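Local coordinates for protein 1-deoxy-D-xylulose 5-phosphate reductoisomerase (Zymomonas mobilis, PDB 1R0K) that catalyses the NADPH-dependent rearrangement and reduction of 1-deoxy-D-xylulose 5-phosphate to 2-C-methyl-D-erythritol 4-phosphate, using a divalent metal ion, in isoprenoid biosynthesis, at residues Asp166-Ile171 and Phe229-Glu234. Sequence-based numbering, arbitrary orientation.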
ATOM      1  N   ASP B 166      -0.127  -6.234 -16.073  1.00 19.25           N
ATOM      2  CA  ASP B 166      -0.744  -7.553 -15.976  1.00 20.10           C
ATOM      3  C   ASP B 166      -0.779  -8.136 -14.563  1.00 18.59           C
ATOM      4  O   ASP B 166      -1.480  -9.116 -14.319  1.00 18.67           O
ATOM      5  CB  ASP B 166      -0.046  -8.548 -16.905  1.00 24.40           C
ATOM      6  CG  ASP B 166      -0.170  -8.171 -18.367  1.00 28.05           C
ATOM      7  OD1 ASP B 166      -1.127  -7.450 -18.726  1.00 30.64           O
ATOM      8  OD2 ASP B 166       0.687  -8.612 -19.160  1.00 32.21           O
ATOM      9  N   TYR B 167      -0.024  -7.551 -13.639  1.00 16.03           N
ATOM     10  CA  TYR B 167      -0.012  -8.048 -12.264  1.00 15.99           C
ATOM     11  C   TYR B 167      -1.259  -7.627 -11.503  1.00 15.94           C
ATOM     12  O   TYR B 167      -1.521  -8.114 -10.400  1.00 16.11           O
ATOM     13  CB  TYR B 167       1.218  -7.536 -11.508  1.00 17.13           C
ATOM     14  CG  TYR B 167       2.547  -8.050 -12.019  1.00 16.96           C
ATOM     15  CD1 TYR B 167       2.615  -9.123 -12.909  1.00 14.96           C
ATOM     16  CD2 TYR B 167       3.743  -7.480 -11.581  1.00 17.34           C
ATOM     17  CE1 TYR B 167       3.846  -9.615 -13.351  1.00 16.89           C
ATOM     18  CE2 TYR B 167       4.973  -7.962 -12.014  1.00 16.73           C
ATOM     19  CZ  TYR B 167       5.018  -9.028 -12.896  1.00 18.41           C
ATOM     20  OH  TYR B 167       6.244  -9.505 -13.315  1.00 22.71           O
ATOM     21  N   VAL B 168      -2.027  -6.713 -12.083  1.00 15.08           N
ATOM     22  CA  VAL B 168      -3.237  -6.230 -11.433  1.00 14.19           C
ATOM     23  C   VAL B 168      -4.438  -7.159 -11.614  1.00 14.42           C
ATOM     24  O   VAL B 168      -4.770  -7.545 -12.734  1.00 13.91           O
ATOM     25  CB  VAL B 168      -3.647  -4.826 -11.966  1.00 15.59           C
ATOM     26  CG1 VAL B 168      -4.998  -4.410 -11.367  1.00 14.08           C
ATOM     27  CG2 VAL B 168      -2.585  -3.803 -11.616  1.00 17.03           C
ATOM     28  N   ARG B 169      -5.080  -7.515 -10.505  1.00 13.82           N
ATOM     29  CA  ARG B 169      -6.281  -8.338 -10.553  1.00 14.75           C
ATOM     30  C   ARG B 169      -7.468  -7.381 -10.538  1.00 13.29           C
ATOM     31  O   ARG B 169      -8.438  -7.562 -11.273  1.00 12.88           O
ATOM     32  CB  ARG B 169      -6.370  -9.272  -9.348  1.00 15.62           C
ATOM     33  CG  ARG B 169      -7.720  -9.980  -9.235  1.00 17.94           C
ATOM     34  CD  ARG B 169      -7.655 -11.101  -8.225  1.00 21.28           C
ATOM     35  NE  ARG B 169      -6.800 -12.182  -8.705  1.00 22.25           N
ATOM     36  CZ  ARG B 169      -5.983 -12.885  -7.930  1.00 22.62           C
ATOM     37  NH1 ARG B 169      -5.904 -12.616  -6.634  1.00 21.49           N
ATOM     38  NH2 ARG B 169      -5.256 -13.865  -8.451  1.00 25.83           N
ATOM     39  N   ARG B 170      -7.389  -6.360  -9.692  1.00 12.43           N
ATOM     40  CA  ARG B 170      -8.456  -5.371  -9.612  1.00 11.90           C
ATOM     41  C   ARG B 170      -7.978  -4.070  -8.978  1.00 12.99           C
ATOM     42  O   ARG B 170      -7.036  -4.058  -8.188  1.00 12.77           O
ATOM     43  CB  ARG B 170      -9.650  -5.909  -8.808  1.00 13.70           C
ATOM     44  CG  ARG B 170      -9.340  -6.250  -7.361  1.00 15.60           C
ATOM     45  CD  ARG B 170     -10.609  -6.421  -6.498  1.00 15.67           C
ATOM     46  NE  ARG B 170     -10.259  -7.014  -5.212  1.00 14.88           N
ATOM     47  CZ  ARG B 170     -11.048  -7.072  -4.141  1.00 16.48           C
ATOM     48  NH1 ARG B 170     -12.274  -6.562  -4.160  1.00 14.38           N
ATOM     49  NH2 ARG B 170     -10.601  -7.656  -3.042  1.00 14.25           N
ATOM     50  N   ILE B 171      -8.616  -2.972  -9.368  1.00 11.89           N
ATOM     51  CA  ILE B 171      -8.321  -1.658  -8.811  1.00 12.18           C
ATOM     52  C   ILE B 171      -9.610  -1.253  -8.105  1.00 11.84           C
ATOM     53  O   ILE B 171     -10.689  -1.249  -8.704  1.00 13.08           O
ATOM     54  CB  ILE B 171      -7.981  -0.614  -9.902  1.00 13.00           C
ATOM     55  CG1 ILE B 171      -6.584  -0.889 -10.466  1.00 13.84           C
ATOM     56  CG2 ILE B 171      -8.069   0.798  -9.324  1.00 10.43           C
ATOM     57  CD1 ILE B 171      -6.113   0.132 -11.490  1.00 15.56           C
ATOM     58  N   PHE B 229      -4.509   4.219 -15.959  1.00  8.34           N
ATOM     59  CA  PHE B 229      -3.910   2.927 -15.698  1.00 14.95           C
ATOM     60  C   PHE B 229      -3.989   1.862 -16.779  1.00 16.23           C
ATOM     61  O   PHE B 229      -3.363   0.813 -16.671  1.00 16.96           O
ATOM     62  CB  PHE B 229      -4.432   2.450 -14.342  1.00 13.51           C
ATOM     63  CG  PHE B 229      -4.190   3.462 -13.252  1.00 10.20           C
ATOM     64  CD1 PHE B 229      -2.889   3.757 -12.847  1.00 11.69           C
ATOM     65  CD2 PHE B 229      -5.236   4.213 -12.731  1.00 11.76           C
ATOM     66  CE1 PHE B 229      -2.633   4.797 -11.946  1.00 11.36           C
ATOM     67  CE2 PHE B 229      -4.995   5.257 -11.829  1.00 10.03           C
ATOM     68  CZ  PHE B 229      -3.693   5.551 -11.437  1.00 11.28           C
ATOM     69  N   GLN B 230      -4.753   2.142 -17.825  1.00 20.00           N
ATOM     70  CA  GLN B 230      -4.837   1.245 -18.971  1.00 21.29           C
ATOM     71  C   GLN B 230      -5.094  -0.238 -18.713  1.00 21.25           C
ATOM     72  O   GLN B 230      -4.482  -1.090 -19.355  1.00 23.50           O
ATOM     73  CB  GLN B 230      -3.551   1.392 -19.791  1.00 24.92           C
ATOM     74  CG  GLN B 230      -3.220   2.835 -20.167  1.00 29.95           C
ATOM     75  CD  GLN B 230      -4.022   3.345 -21.356  1.00 33.40           C
ATOM     76  OE1 GLN B 230      -3.785   2.942 -22.495  1.00 35.41           O
ATOM     77  NE2 GLN B 230      -4.977   4.234 -21.094  1.00 31.58           N
ATOM     78  N   ILE B 231      -5.972  -0.561 -17.773  1.00 20.62           N
ATOM     79  CA  ILE B 231      -6.298  -1.963 -17.534  1.00 20.25           C
ATOM     80  C   ILE B 231      -7.767  -2.136 -17.910  1.00 19.26           C
ATOM     81  O   ILE B 231      -8.519  -1.164 -17.951  1.00 18.93           O
ATOM     82  CB  ILE B 231      -6.090  -2.394 -16.053  1.00 20.57           C
ATOM     83  CG1 ILE B 231      -7.063  -1.661 -15.136  1.00 19.22           C
ATOM     84  CG2 ILE B 231      -4.643  -2.148 -15.630  1.00 20.06           C
ATOM     85  CD1 ILE B 231      -7.050  -2.189 -13.713  1.00 18.43           C
ATOM     86  N   PRO B 232      -8.191  -3.374 -18.210  1.00 19.41           N
ATOM     87  CA  PRO B 232      -9.580  -3.661 -18.588  1.00 18.53           C
ATOM     88  C   PRO B 232     -10.596  -3.080 -17.605  1.00 18.34           C
ATOM     89  O   PRO B 232     -10.435  -3.196 -16.391  1.00 17.38           O
ATOM     90  CB  PRO B 232      -9.617  -5.187 -18.619  1.00 17.71           C
ATOM     91  CG  PRO B 232      -8.237  -5.533 -19.075  1.00 18.86           C
ATOM     92  CD  PRO B 232      -7.378  -4.603 -18.242  1.00 18.91           C
ATOM     93  N   LEU B 233     -11.645  -2.466 -18.140  1.00 17.86           N
ATOM     94  CA  LEU B 233     -12.689  -1.860 -17.321  1.00 18.71           C
ATOM     95  C   LEU B 233     -13.266  -2.814 -16.277  1.00 18.04           C
ATOM     96  O   LEU B 233     -13.551  -2.408 -15.151  1.00 15.60           O
ATOM     97  CB  LEU B 233     -13.820  -1.341 -18.213  1.00 21.79           C
ATOM     98  CG  LEU B 233     -14.993  -0.678 -17.484  1.00 25.40           C
ATOM     99  CD1 LEU B 233     -14.508   0.591 -16.784  1.00 26.14           C
ATOM    100  CD2 LEU B 233     -16.099  -0.344 -18.477  1.00 26.29           C
ATOM    101  N   GLU B 234     -13.440  -4.079 -16.644  1.00 17.77           N
ATOM    102  CA  GLU B 234     -13.992  -5.058 -15.713  1.00 19.57           C
ATOM    103  C   GLU B 234     -13.134  -5.264 -14.465  1.00 17.82           C
ATOM    104  O   GLU B 234     -13.591  -5.853 -13.485  1.00 17.51           O
ATOM    105  CB  GLU B 234     -14.221  -6.406 -16.412  1.00 23.18           C
ATOM    106  CG  GLU B 234     -13.365  -6.648 -17.643  1.00 29.19           C
ATOM    107  CD  GLU B 234     -13.698  -5.686 -18.773  1.00 32.12           C
ATOM    108  OE1 GLU B 234     -14.901  -5.465 -19.031  1.00 36.99           O
ATOM    109  OE2 GLU B 234     -12.764  -5.156 -19.405  1.00 35.85           O
TER
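The loop that links helix 216-229 to strand 236-240 packs here on strand 168-175, Ile231 resting its CD1 against both Val168 and Ile171 in a small, wholly apolar contact. No hydrogen bond joins the two segments; four buried side chains carry it. At its centre the two isoleucines cross obliquely, Ile171 CD1 lying 3.3 Å from Ile231 CD1, tighter than usual for two carbons. Ile231 CD1 also lies 3.5 Å from Ile171 CG1. Ile231 CG1 sits between the backbone N and the carbonyl carbon (chi1 65°), and the extended chain beyond it carries CD1 to the strand. On the Val168 side, CG1 meets Ile231 CD1 at 3.8 Å, the two side chains crossing at about a right angle. Phe229, the last residue of its helix, adds its CB, 4.0 Å from Ile171 CD1, and that methyl approaches the ring obliquely. Ile171 CD1 thus touches both ends of the turn through Gln230. The Phe229 side chain lies about 8 Å from that of Glu152, probably a manganese ligand. Phe160 adjoins all four apolar residues, its ring meeting that of Phe229, while Ile156 of helix 151-159 touches Ile171 and Phe229. Arg169 and Arg170 form a classic beta bulge opposite Glu251 of the antiparallel strand 246-252, and each salt-bridges that glutamate; Arg169 also pairs with Glu281 of the second subunit. Beyond the bulge, Ile171 hydrogen-bonds through its backbone to Lys235 and Glu237, so the loop's outgoing strand 236-240 runs parallel beside strand 168-175 in the mixed sheet.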